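Local coordinates for protein putative NAD(P)H nitroreductase ydfN (Bacillus subtilis, PDB 3BEM) that is a homodimeric, FMN-dependent putative NAD(P)H nitroreductase that may contribute to the degradation of aromatic compounds, at residues S52-Q57 with S129-R134; T63-D68 with S86-L91; W163-M168 with M190-G195. The protein carries 3 engineered substitutions. All coordinates share one frame; numbering follows the deposited sequence. Where two conformers were deposited one is given.

Contact 1: residues S52-Q57 with S129-R134; sequences SAFNLQ and SFYENR. With FMN (flavin mononucleotide), chain E.
The ring of F54 leans onto F130 and past Y131, and these three aromatics carry most of the contact between the 52-57 loop and the helix that includes 129-134. The F54 side chain crosses that of F130 at about a right angle and puts its far corner over one face of the F130 ring, with CZ 3.6 Å from F130 CG and displaced toward the rim. The two ring planes are 55° apart and the centroids 5.0 Å, an oblique pair. F130 offers this face because its CG stands anti to the backbone N (chi1 -166°). Against Y131 the F54 side chain runs in the reverse direction, and F54 CD2 reaches the edge of the tyrosine ring in its plane, 3.7 Å from Y131 CE1. L56, pointing against Y131, brings its CD1 methyl to 3.6 Å from the same Y131 CE1. The phenol oxygen of Y131 extends as far as A53, with Y131 OH 3.7 Å from A53 CB, and is hydrogen-bonded to H58, the residue after Q57. With an alanine here instead of F130, F54 CZ would probably lose the face it rests on, leaving the F54 ring freer to turn. Within the loop, Q57 N donates to S52 OG, and the backbone N of L56 bonds the carbonyl of A53, so the turn is tied on itself. The same A53 CB also packs 3.4 Å from C7 of the flavin, and N146 holds A53 N. K82, S25 and I169 of the second subunit bond the same FMN. A flavin sandwiched at the subunit boundary is characteristic of the nitroreductase fold, and here the aromatic cluster joins the FMN-lining loop to helix 117-134.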
loop_
_atom_site.group_PDB
_atom_site.type_symbol
_atom_site.label_atom_id
_atom_site.label_comp_id
_atom_site.label_asym_id
_atom_site.label_seq_id
_atom_site.Cartn_x
_atom_site.Cartn_y
_atom_site.Cartn_z
ATOM N N SER B 52 -10.164 -1.600 1.527
ATOM C CA SER B 52 -10.290 -0.510 0.552
ATOM C C SER B 52 -11.350 0.456 1.081
ATOM O O SER B 52 -12.267 0.062 1.775
ATOM C CB SER B 52 -10.684 -1.009 -0.849
ATOM O OG SER B 52 -12.017 -1.511 -0.934
ATOM N N ALA B 53 -11.169 1.740 0.758
ATOM C CA ALA B 53 -12.052 2.803 1.256
ATOM C C ALA B 53 -13.479 2.479 0.837
ATOM O O ALA B 53 -13.723 2.213 -0.315
ATOM C CB ALA B 53 -11.645 4.124 0.667
ATOM N N PHE B 54 -14.396 2.460 1.813
ATOM C CA PHE B 54 -15.819 2.205 1.577
ATOM C C PHE B 54 -16.094 0.854 0.932
ATOM O O PHE B 54 -17.165 0.644 0.346
ATOM C CB PHE B 54 -16.438 3.339 0.707
ATOM C CG PHE B 54 -16.258 4.730 1.281
ATOM C CD1 PHE B 54 -17.162 5.239 2.187
ATOM C CD2 PHE B 54 -15.175 5.508 0.908
ATOM C CE1 PHE B 54 -16.976 6.503 2.700
ATOM C CE2 PHE B 54 -14.976 6.771 1.431
ATOM C CZ PHE B 54 -15.882 7.262 2.328
ATOM N N ASN B 55 -15.122 -0.070 1.005
ATOM C CA ASN B 55 -15.196 -1.367 0.333
ATOM C C ASN B 55 -15.447 -1.240 -1.165
ATOM O O ASN B 55 -16.100 -2.081 -1.747
ATOM C CB ASN B 55 -16.251 -2.219 0.981
ATOM C CG ASN B 55 -16.197 -3.665 0.561
ATOM O OD1 ASN B 55 -15.118 -4.224 0.347
ATOM N ND2 ASN B 55 -17.403 -4.300 0.426
ATOM N N LEU B 56 -14.986 -0.134 -1.765
ATOM C CA LEU B 56 -15.186 0.092 -3.192
ATOM C C LEU B 56 -14.282 -0.758 -4.090
ATOM O O LEU B 56 -14.552 -0.877 -5.284
ATOM C CB LEU B 56 -15.042 1.569 -3.531
ATOM C CG LEU B 56 -16.171 2.455 -3.019
ATOM C CD1 LEU B 56 -15.753 3.858 -3.251
ATOM C CD2 LEU B 56 -17.483 2.135 -3.760
ATOM N N GLN B 57 -13.213 -1.361 -3.515
ATOM C CA GLN B 57 -12.415 -2.334 -4.277
ATOM C C GLN B 57 -11.939 -1.701 -5.639
ATOM O O GLN B 57 -12.203 -2.199 -6.746
ATOM C CB GLN B 57 -13.211 -3.600 -4.430
ATOM C CG GLN B 57 -13.525 -4.249 -3.110
ATOM C CD GLN B 57 -14.634 -5.284 -3.224
ATOM O OE1 GLN B 57 -14.397 -6.343 -3.766
ATOM N NE2 GLN B 57 -15.866 -4.951 -2.752
ATOM N N SER B 129 -21.357 10.845 -2.565
ATOM C CA SER B 129 -21.141 12.229 -2.268
ATOM C C SER B 129 -19.790 12.504 -1.603
ATOM O O SER B 129 -19.241 13.548 -1.828
ATOM C CB SER B 129 -22.299 12.820 -1.444
ATOM O OG SER B 129 -22.276 12.335 -0.126
ATOM N N PHE B 130 -19.269 11.573 -0.811
ATOM C CA PHE B 130 -17.915 11.720 -0.261
ATOM C C PHE B 130 -16.899 11.989 -1.397
ATOM O O PHE B 130 -16.102 12.918 -1.325
ATOM C CB PHE B 130 -17.494 10.480 0.528
ATOM C CG PHE B 130 -16.277 10.688 1.376
ATOM C CD1 PHE B 130 -15.013 10.462 0.869
ATOM C CD2 PHE B 130 -16.394 11.112 2.690
ATOM C CE1 PHE B 130 -13.883 10.636 1.635
ATOM C CE2 PHE B 130 -15.267 11.297 3.470
ATOM C CZ PHE B 130 -14.003 11.079 2.933
ATOM N N TYR B 131 -16.954 11.197 -2.460
ATOM C CA TYR B 131 -16.090 11.373 -3.597
ATOM C C TYR B 131 -16.426 12.605 -4.438
ATOM O O TYR B 131 -15.577 13.439 -4.688
ATOM C CB TYR B 131 -16.090 10.127 -4.501
ATOM C CG TYR B 131 -15.233 9.001 -3.932
ATOM C CD1 TYR B 131 -15.645 8.275 -2.807
ATOM C CD2 TYR B 131 -13.977 8.729 -4.469
ATOM C CE1 TYR B 131 -14.863 7.251 -2.290
ATOM C CE2 TYR B 131 -13.177 7.676 -3.954
ATOM C CZ TYR B 131 -13.617 6.970 -2.850
ATOM O OH TYR B 131 -12.795 5.997 -2.329
ATOM N N GLU B 132 -17.673 12.728 -4.841
ATOM C CA GLU B 132 -18.058 13.874 -5.680
ATOM C C GLU B 132 -17.832 15.217 -4.978
ATOM O O GLU B 132 -17.417 16.172 -5.628
ATOM C CB GLU B 132 -19.517 13.763 -6.142
ATOM C CG GLU B 132 -19.857 12.559 -7.010
ATOM C CD GLU B 132 -19.462 12.698 -8.482
ATOM O OE1 GLU B 132 -18.506 13.470 -8.822
ATOM O OE2 GLU B 132 -20.127 12.004 -9.304
ATOM N N ASN B 133 -18.094 15.296 -3.670
ATOM C CA ASN B 133 -17.860 16.543 -2.941
ATOM C C ASN B 133 -16.388 16.962 -2.940
ATOM O O ASN B 133 -16.088 18.143 -2.925
ATOM C CB ASN B 133 -18.368 16.487 -1.490
ATOM C CG ASN B 133 -19.910 16.461 -1.386
ATOM O OD1 ASN B 133 -20.652 16.681 -2.364
ATOM N ND2 ASN B 133 -20.397 16.147 -0.191
ATOM N N ARG B 134 -15.484 15.988 -2.938
ATOM C CA ARG B 134 -14.060 16.267 -2.848
ATOM C C ARG B 134 -13.469 16.561 -4.231
ATOM O O ARG B 134 -12.568 17.390 -4.349
ATOM C CB ARG B 134 -13.302 15.131 -2.136
ATOM C CG ARG B 134 -13.598 15.039 -0.646
ATOM C CD ARG B 134 -12.541 14.262 0.137
ATOM N NE ARG B 134 -12.678 14.486 1.577
ATOM C CZ ARG B 134 -11.743 14.211 2.488
ATOM N NH1 ARG B 134 -10.577 13.675 2.130
ATOM N NH2 ARG B 134 -11.978 14.459 3.766
HETATM N N1 FMN E . -13.262 2.839 7.975
HETATM C C2 FMN E . -13.891 3.752 8.798
HETATM O O2 FMN E . -14.617 3.340 9.713
HETATM N N3 FMN E . -13.726 5.114 8.597
HETATM C C4 FMN E . -12.938 5.605 7.564
HETATM O O4 FMN E . -12.686 6.829 7.567
HETATM C C4A FMN E . -12.303 4.657 6.713
HETATM N N5 FMN E . -11.505 5.074 5.649
HETATM C C5A FMN E . -10.819 4.126 4.893
HETATM C C6 FMN E . -9.943 4.538 3.874
HETATM C C7 FMN E . -9.254 3.618 3.046
HETATM C C7M FMN E . -7.932 4.043 2.437
HETATM C C8 FMN E . -9.436 2.262 3.290
HETATM C C8M FMN E . -8.326 1.322 2.940
HETATM C C9 FMN E . -10.306 1.839 4.309
HETATM C C9A FMN E . -11.012 2.740 5.126
HETATM N N10 FMN E . -11.856 2.314 6.146
HETATM C C10 FMN E . -12.463 3.272 6.948
HETATM C "C1'" FMN E . -12.217 0.840 6.294
HETATM C "C2'" FMN E . -12.989 0.250 5.078
HETATM O "O2'" FMN E . -14.372 0.584 5.129
HETATM C "C3'" FMN E . -12.805 -1.283 5.075
HETATM O "O3'" FMN E . -11.415 -1.542 4.793
HETATM C "C4'" FMN E . -13.771 -2.056 4.148
HETATM O "O4'" FMN E . -15.137 -1.838 4.479
HETATM C "C5'" FMN E . -13.620 -3.592 4.217
HETATM O "O5'" FMN E . -13.593 -4.142 5.543
HETATM P P FMN E . -12.443 -5.226 5.846
HETATM O O1P FMN E . -12.502 -5.673 7.225
HETATM O O2P FMN E . -12.700 -6.413 5.064
HETATM O O3P FMN E . -11.212 -4.475 5.566
#

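Contact 2: residues T63-D68 with S86-L91; sequences TVLDQD and SSAVLL. With PGO (S-1,2-propanediol), chain H.
The carbonyl oxygen of V64 is approached by two groups of the neighbouring strand: V89 N donates a hydrogen bond to V64 O at 3.0 Å, and the CA-H of A88 makes a further contact, 3.3 Å from A88 CA to V64 O. The return bond runs from V64 N to V89 O at 2.8 Å. V64 and V89 thus form an antiparallel hydrogen-bonded pair, next to the non-hydrogen-bonded pair T63-L90, in the sheet of the nitroreductase fold. S87 and A88 together face I194 on the other flanking strand, a classic beta bulge. T63 pairs in parallel with a strand of the second subunit, carrying the sheet across the interface.

On the face with T63 and L90, these two side chains run alongside each other in one direction; T63 packs on L40 and F44 of helix 37-47, L90 on F44. On the other face V64 CG2 meets L91 CD2. Past the strand, L65 turns its CD2 back to 3.6 Å from A88 CB. Nearby a propanediol, probably from the crystallisation liquor, donates from its O1 to S87 O at 2.7 Å. D66 then stands at the N-cap of helix 67-76, its OD1 bonded to V69 N. T63 OG1 is buried without a polar partner in the model: anti to the carbonyl carbon (chi1 -53°), it lies 3.9 Å from L90 CG.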
loop_
_atom_site.group_PDB
_atom_site.type_symbol
_atom_site.label_atom_id
_atom_site.label_comp_id
_atom_site.label_asym_id
_atom_site.label_seq_id
_atom_site.Cartn_x
_atom_site.Cartn_y
_atom_site.Cartn_z
ATOM N N THR B 63 -2.697 -8.692 -15.988
ATOM C CA THR B 63 -1.592 -9.614 -15.769
ATOM C C THR B 63 -1.099 -10.182 -17.095
ATOM O O THR B 63 -1.833 -10.920 -17.770
ATOM C CB THR B 63 -2.002 -10.762 -14.821
ATOM O OG1 THR B 63 -2.545 -10.207 -13.610
ATOM C CG2 THR B 63 -0.824 -11.667 -14.501
ATOM N N VAL B 64 0.130 -9.819 -17.455
ATOM C CA VAL B 64 0.680 -10.135 -18.768
ATOM C C VAL B 64 1.618 -11.324 -18.652
ATOM O O VAL B 64 2.701 -11.233 -18.046
ATOM C CB VAL B 64 1.420 -8.931 -19.401
ATOM C CG1 VAL B 64 1.835 -9.259 -20.857
ATOM C CG2 VAL B 64 0.523 -7.652 -19.315
ATOM N N LEU B 65 1.208 -12.427 -19.282
ATOM C CA LEU B 65 1.994 -13.663 -19.339
ATOM C C LEU B 65 2.609 -13.797 -20.723
ATOM O O LEU B 65 3.630 -14.470 -20.930
ATOM C CB LEU B 65 1.084 -14.873 -19.039
ATOM C CG LEU B 65 0.293 -14.879 -17.721
ATOM C CD1 LEU B 65 -0.764 -16.004 -17.691
ATOM C CD2 LEU B 65 1.234 -15.003 -16.585
ATOM N N ASP B 66 1.977 -13.164 -21.697
ATOM C CA ASP B 66 2.432 -13.277 -23.090
ATOM C C ASP B 66 3.813 -12.665 -23.306
ATOM O O ASP B 66 4.007 -11.467 -23.132
ATOM C CB ASP B 66 1.408 -12.645 -24.043
ATOM C CG ASP B 66 1.728 -12.927 -25.507
ATOM O OD1 ASP B 66 2.596 -12.245 -26.085
ATOM O OD2 ASP B 66 1.142 -13.871 -26.062
ATOM N N GLN B 67 4.772 -13.478 -23.750
ATOM C CA GLN B 67 6.123 -13.000 -23.865
ATOM C C GLN B 67 6.278 -11.921 -24.949
ATOM O O GLN B 67 7.071 -10.992 -24.822
ATOM C CB GLN B 67 7.079 -14.167 -24.067
ATOM C CG GLN B 67 8.512 -13.792 -23.975
ATOM C CD GLN B 67 8.927 -13.193 -22.629
ATOM O OE1 GLN B 67 8.244 -13.307 -21.622
ATOM N NE2 GLN B 67 10.089 -12.582 -22.630
ATOM N N ASP B 68 5.499 -12.006 -26.020
ATOM C CA ASP B 68 5.604 -10.983 -27.049
ATOM C C ASP B 68 5.165 -9.627 -26.493
ATOM O O ASP B 68 5.769 -8.587 -26.777
ATOM C CB ASP B 68 4.738 -11.350 -28.249
ATOM C CG ASP B 68 4.854 -10.339 -29.385
ATOM O OD1 ASP B 68 5.979 -10.133 -29.873
ATOM O OD2 ASP B 68 3.823 -9.770 -29.776
ATOM N N SER B 86 11.137 -11.499 -16.519
ATOM C CA SER B 86 10.093 -11.896 -15.575
ATOM C C SER B 86 9.186 -13.014 -16.046
ATOM O O SER B 86 9.007 -13.237 -17.253
ATOM C CB SER B 86 9.187 -10.704 -15.235
ATOM O OG SER B 86 8.465 -10.229 -16.358
ATOM N N SER B 87 8.618 -13.732 -15.096
ATOM C CA SER B 87 7.587 -14.719 -15.426
ATOM C C SER B 87 6.267 -14.091 -15.843
ATOM O O SER B 87 5.579 -14.635 -16.697
ATOM C CB SER B 87 7.384 -15.682 -14.270
ATOM O OG SER B 87 8.623 -16.279 -13.942
ATOM N N ALA B 88 5.935 -12.943 -15.254
ATOM C CA ALA B 88 4.762 -12.174 -15.622
ATOM C C ALA B 88 5.012 -10.714 -15.252
ATOM O O ALA B 88 5.848 -10.404 -14.380
ATOM C CB ALA B 88 3.501 -12.698 -14.935
ATOM N N VAL B 89 4.324 -9.815 -15.947
ATOM C CA VAL B 89 4.335 -8.379 -15.644
ATOM C C VAL B 89 2.902 -7.970 -15.303
ATOM O O VAL B 89 2.005 -8.270 -16.090
ATOM C CB VAL B 89 4.849 -7.492 -16.806
ATOM C CG1 VAL B 89 4.896 -6.022 -16.267
ATOM C CG2 VAL B 89 6.225 -7.905 -17.308
ATOM N N LEU B 90 2.648 -7.391 -14.101
ATOM C CA LEU B 90 1.300 -6.930 -13.719
ATOM C C LEU B 90 1.238 -5.435 -13.754
ATOM O O LEU B 90 2.181 -4.749 -13.313
ATOM C CB LEU B 90 0.971 -7.380 -12.292
ATOM C CG LEU B 90 0.792 -8.893 -12.050
ATOM C CD1 LEU B 90 2.049 -9.696 -12.191
ATOM C CD2 LEU B 90 0.252 -9.014 -10.626
ATOM N N LEU B 91 0.152 -4.904 -14.301
ATOM C CA LEU B 91 -0.153 -3.498 -14.177
ATOM C C LEU B 91 -1.211 -3.366 -13.133
ATOM O O LEU B 91 -2.274 -3.963 -13.227
ATOM C CB LEU B 91 -0.577 -2.914 -15.531
ATOM C CG LEU B 91 0.564 -2.753 -16.555
ATOM C CD1 LEU B 91 1.706 -1.830 -16.002
ATOM C CD2 LEU B 91 1.054 -4.158 -17.071
HETATM C C1 PGO H . 5.242 -17.758 -18.261
HETATM C C2 PGO H . 3.796 -17.554 -18.707
HETATM C C3 PGO H . 3.671 -17.587 -20.242
HETATM O O1 PGO H . 5.491 -17.359 -16.907
HETATM O O2 PGO H . 2.956 -18.559 -18.086
#

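Contact 3: residues W163-M168 with M190-G195; sequences WDTCPM and MMITIG. With FMN (flavin mononucleotide), chain G.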
loop_
_atom_site.group_PDB
_atom_site.type_symbol
_atom_site.label_atom_id
_atom_site.label_comp_id
_atom_site.label_asym_id
_atom_site.label_seq_id
_atom_site.Cartn_x
_atom_site.Cartn_y
_atom_site.Cartn_z
ATOM N N TRP B 163 7.598 -16.744 -4.542
ATOM C CA TRP B 163 7.993 -15.990 -5.729
ATOM C C TRP B 163 8.662 -14.665 -5.332
ATOM O O TRP B 163 8.371 -14.081 -4.265
ATOM C CB TRP B 163 6.767 -15.707 -6.585
ATOM C CG TRP B 163 6.173 -16.909 -7.210
ATOM C CD1 TRP B 163 5.236 -17.746 -6.660
ATOM C CD2 TRP B 163 6.475 -17.446 -8.508
ATOM N NE1 TRP B 163 4.940 -18.767 -7.527
ATOM C CE2 TRP B 163 5.675 -18.606 -8.678
ATOM C CE3 TRP B 163 7.329 -17.056 -9.543
ATOM C CZ2 TRP B 163 5.720 -19.382 -9.842
ATOM C CZ3 TRP B 163 7.370 -17.818 -10.687
ATOM C CH2 TRP B 163 6.576 -18.976 -10.834
ATOM N N ASP B 164 9.486 -14.146 -6.230
ATOM C CA ASP B 164 10.071 -12.810 -6.085
ATOM C C ASP B 164 9.303 -11.786 -6.914
ATOM O O ASP B 164 8.752 -12.103 -7.951
ATOM C CB ASP B 164 11.529 -12.840 -6.513
ATOM C CG ASP B 164 12.311 -13.820 -5.680
ATOM O OD1 ASP B 164 12.290 -13.683 -4.409
ATOM O OD2 ASP B 164 12.872 -14.757 -6.250
ATOM N N THR B 165 9.285 -10.544 -6.451
ATOM C CA THR B 165 8.625 -9.444 -7.197
ATOM C C THR B 165 9.513 -8.215 -7.165
ATOM O O THR B 165 10.485 -8.167 -6.398
ATOM C CB THR B 165 7.217 -9.058 -6.675
ATOM O OG1 THR B 165 7.318 -8.606 -5.306
ATOM C CG2 THR B 165 6.211 -10.194 -6.802
ATOM N N CYS B 166 9.267 -7.302 -8.104
ATOM C CA CYS B 166 9.867 -5.959 -8.088
ATOM C C CYS B 166 8.754 -4.988 -8.414
ATOM O O CYS B 166 8.215 -5.046 -9.504
ATOM C CB CYS B 166 11.007 -5.852 -9.064
ATOM S SG CYS B 166 11.864 -4.268 -8.774
ATOM N N PRO B 167 8.391 -4.097 -7.491
ATOM C CA PRO B 167 7.475 -3.000 -7.780
ATOM C C PRO B 167 8.222 -1.987 -8.601
ATOM O O PRO B 167 9.439 -1.820 -8.425
ATOM C CB PRO B 167 7.132 -2.458 -6.422
ATOM C CG PRO B 167 8.331 -2.747 -5.605
ATOM C CD PRO B 167 8.963 -3.997 -6.130
HETATM N N MSE B 168 7.535 -1.330 -9.512
HETATM C CA MSE B 168 8.138 -0.448 -10.509
HETATM C C MSE B 168 7.251 0.778 -10.785
HETATM O O MSE B 168 6.041 0.668 -10.947
HETATM C CB MSE B 168 8.404 -1.220 -11.826
HETATM C CG MSE B 168 9.215 -2.486 -11.607
HETATM SE SE MSE B 168 9.127 -3.613 -13.182
HETATM C CE MSE B 168 10.202 -2.494 -14.402
HETATM N N MSE B 190 1.048 1.289 -10.579
HETATM C CA MSE B 190 2.373 0.687 -10.561
HETATM C C MSE B 190 2.420 -0.508 -11.457
HETATM O O MSE B 190 1.396 -0.985 -11.914
HETATM C CB MSE B 190 2.853 0.333 -9.132
HETATM C CG MSE B 190 2.359 -0.755 -8.398
HETATM SE SE MSE B 190 3.421 -0.758 -6.634
HETATM C CE MSE B 190 2.179 0.494 -5.915
HETATM N N MSE B 191 3.642 -0.920 -11.721
HETATM C CA MSE B 191 3.934 -2.150 -12.423
HETATM C C MSE B 191 4.614 -3.083 -11.404
HETATM O O MSE B 191 5.369 -2.640 -10.555
HETATM C CB MSE B 191 4.829 -1.822 -13.614
HETATM C CG MSE B 191 5.266 -2.975 -14.424
HETATM SE SE MSE B 191 6.450 -2.276 -15.885
HETATM C CE MSE B 191 5.074 -1.237 -16.712
ATOM N N ILE B 192 4.326 -4.375 -11.468
ATOM C CA ILE B 192 5.013 -5.352 -10.638
ATOM C C ILE B 192 5.449 -6.485 -11.514
ATOM O O ILE B 192 4.595 -7.130 -12.142
ATOM C CB ILE B 192 4.117 -5.915 -9.518
ATOM C CG1 ILE B 192 3.568 -4.751 -8.642
ATOM C CG2 ILE B 192 4.899 -6.919 -8.657
ATOM C CD1 ILE B 192 2.486 -5.192 -7.630
ATOM N N THR B 193 6.745 -6.751 -11.522
ATOM C CA THR B 193 7.244 -7.977 -12.138
ATOM C C THR B 193 7.273 -9.069 -11.105
ATOM O O THR B 193 7.540 -8.824 -9.922
ATOM C CB THR B 193 8.619 -7.812 -12.793
ATOM O OG1 THR B 193 9.491 -7.061 -11.961
ATOM C CG2 THR B 193 8.492 -7.147 -14.127
ATOM N N ILE B 194 7.048 -10.311 -11.555
ATOM C CA ILE B 194 7.094 -11.475 -10.688
ATOM C C ILE B 194 7.902 -12.569 -11.384
ATOM O O ILE B 194 7.867 -12.708 -12.606
ATOM C CB ILE B 194 5.657 -11.950 -10.307
ATOM C CG1 ILE B 194 5.738 -13.084 -9.294
ATOM C CG2 ILE B 194 4.848 -12.372 -11.586
ATOM C CD1 ILE B 194 4.406 -13.413 -8.670
ATOM N N GLY B 195 8.661 -13.350 -10.605
ATOM C CA GLY B 195 9.466 -14.398 -11.125
ATOM C C GLY B 195 10.346 -14.982 -10.071
ATOM O O GLY B 195 10.010 -14.903 -8.899
HETATM N N1 FMN G . 12.934 -1.029 -8.900
HETATM C C2 FMN G . 13.351 -1.030 -10.207
HETATM O O2 FMN G . 14.318 -1.748 -10.488
HETATM N N3 FMN G . 12.710 -0.279 -11.158
HETATM C C4 FMN G . 11.654 0.561 -10.841
HETATM O O4 FMN G . 11.043 1.112 -11.780
HETATM C C4A FMN G . 11.227 0.560 -9.515
HETATM N N5 FMN G . 10.176 1.395 -9.126
HETATM C C5A FMN G . 9.711 1.285 -7.829
HETATM C C6 FMN G . 8.572 2.032 -7.480
HETATM C C7 FMN G . 8.058 1.929 -6.184
HETATM C C7M FMN G . 6.664 2.499 -5.940
HETATM C C8 FMN G . 8.663 1.122 -5.230
HETATM C C8M FMN G . 7.882 0.708 -3.986
HETATM C C9 FMN G . 9.825 0.421 -5.551
HETATM C C9A FMN G . 10.326 0.472 -6.852
HETATM N N10 FMN G . 11.469 -0.269 -7.216
HETATM C C10 FMN G . 11.861 -0.241 -8.548
HETATM C "C1'" FMN G . 12.218 -1.017 -6.168
HETATM C "C2'" FMN G . 12.984 -0.161 -5.155
HETATM O "O2'" FMN G . 14.202 0.258 -5.752
HETATM C "C3'" FMN G . 13.250 -1.025 -3.932
HETATM O "O3'" FMN G . 11.961 -1.356 -3.346
HETATM C "C4'" FMN G . 14.215 -0.408 -2.918
HETATM O "O4'" FMN G . 15.505 -0.219 -3.528
HETATM C "C5'" FMN G . 14.338 -1.337 -1.679
HETATM O "O5'" FMN G . 14.788 -2.669 -2.020
HETATM P P FMN G . 14.206 -3.878 -1.139
HETATM O O1P FMN G . 14.621 -3.633 0.275
HETATM O O2P FMN G . 12.753 -3.716 -1.402
HETATM O O3P FMN G . 14.806 -5.141 -1.706
#
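C166, P167 and M168, which pair with T193, I192 and M191 across the contact, also line the flavin: C166 SG is 3.4 Å from FMN N1, P167 CG is 3.5 Å from C9 and M168 CA lies 3.1 Å from N5. C166 and T193 form an antiparallel hydrogen-bonded pair: C166 N donates to T193 O at 2.9 Å, T193 N returns a bond to C166 O, and the hydroxyl T193 OG1 adds a weak one to the same C166 O. One carbonyl thus takes both the amide and the hydroxyl of a single threonine. Beside it the selenomethionine M168 crosses T193 at about a right angle, its selenium 3.7 Å from T193 CG2. Its chi1 (-53°) with an extended chi2 carries the selenium there; the bend at chi3 sets CE, 4.0 Å from M191 SE. On the face that carries T165 and I192, T165 CB packs 3.7 Å from I192 CG2, and T165 CG2 touches I194 CG1.

The two strands, 164-168 and 186-195, are among the four this chain gives to the antiparallel sheet of the nitroreductase fold, 164-168 being outermost within the chain. Bonded pairs also form at M168-M191 and at D164-G195. W163, just before the strand, sets its ring edge against G195, with W163 CE3 3.5 Å from G195 O, and its indole makes a cation-pi contact with K196.

Farther out, Q80 and V83 pack against M168, K82 against C166 and T193, while M155 of helix 136-161 backs T165 and P167. At the other end D164 is held by a salt bridge to R202 and by the backbone N of E197.

From the N terminus, the loop at 52-57 opens contact 1. Strand 59-64 follows at once and opens contact 2, which closes at 86-91 after a mainly helical excursion; the chain then goes on to helix 117-134, where contact 1 closes, so contact 2 falls entirely within its span. Contact 3 comes later, in series, joining 163-168 to 190-195. Contacts 2 and 3 are neighbours in one sheet, ordered 59-64, 88-95, 186-195, 164-168, and meet through L90 N and I192 O. Contact 1 lies across the chain's centre, about 28 Å from contact 3 between centres. Contacts 1 and 3 touch different FMN molecules of the dimer.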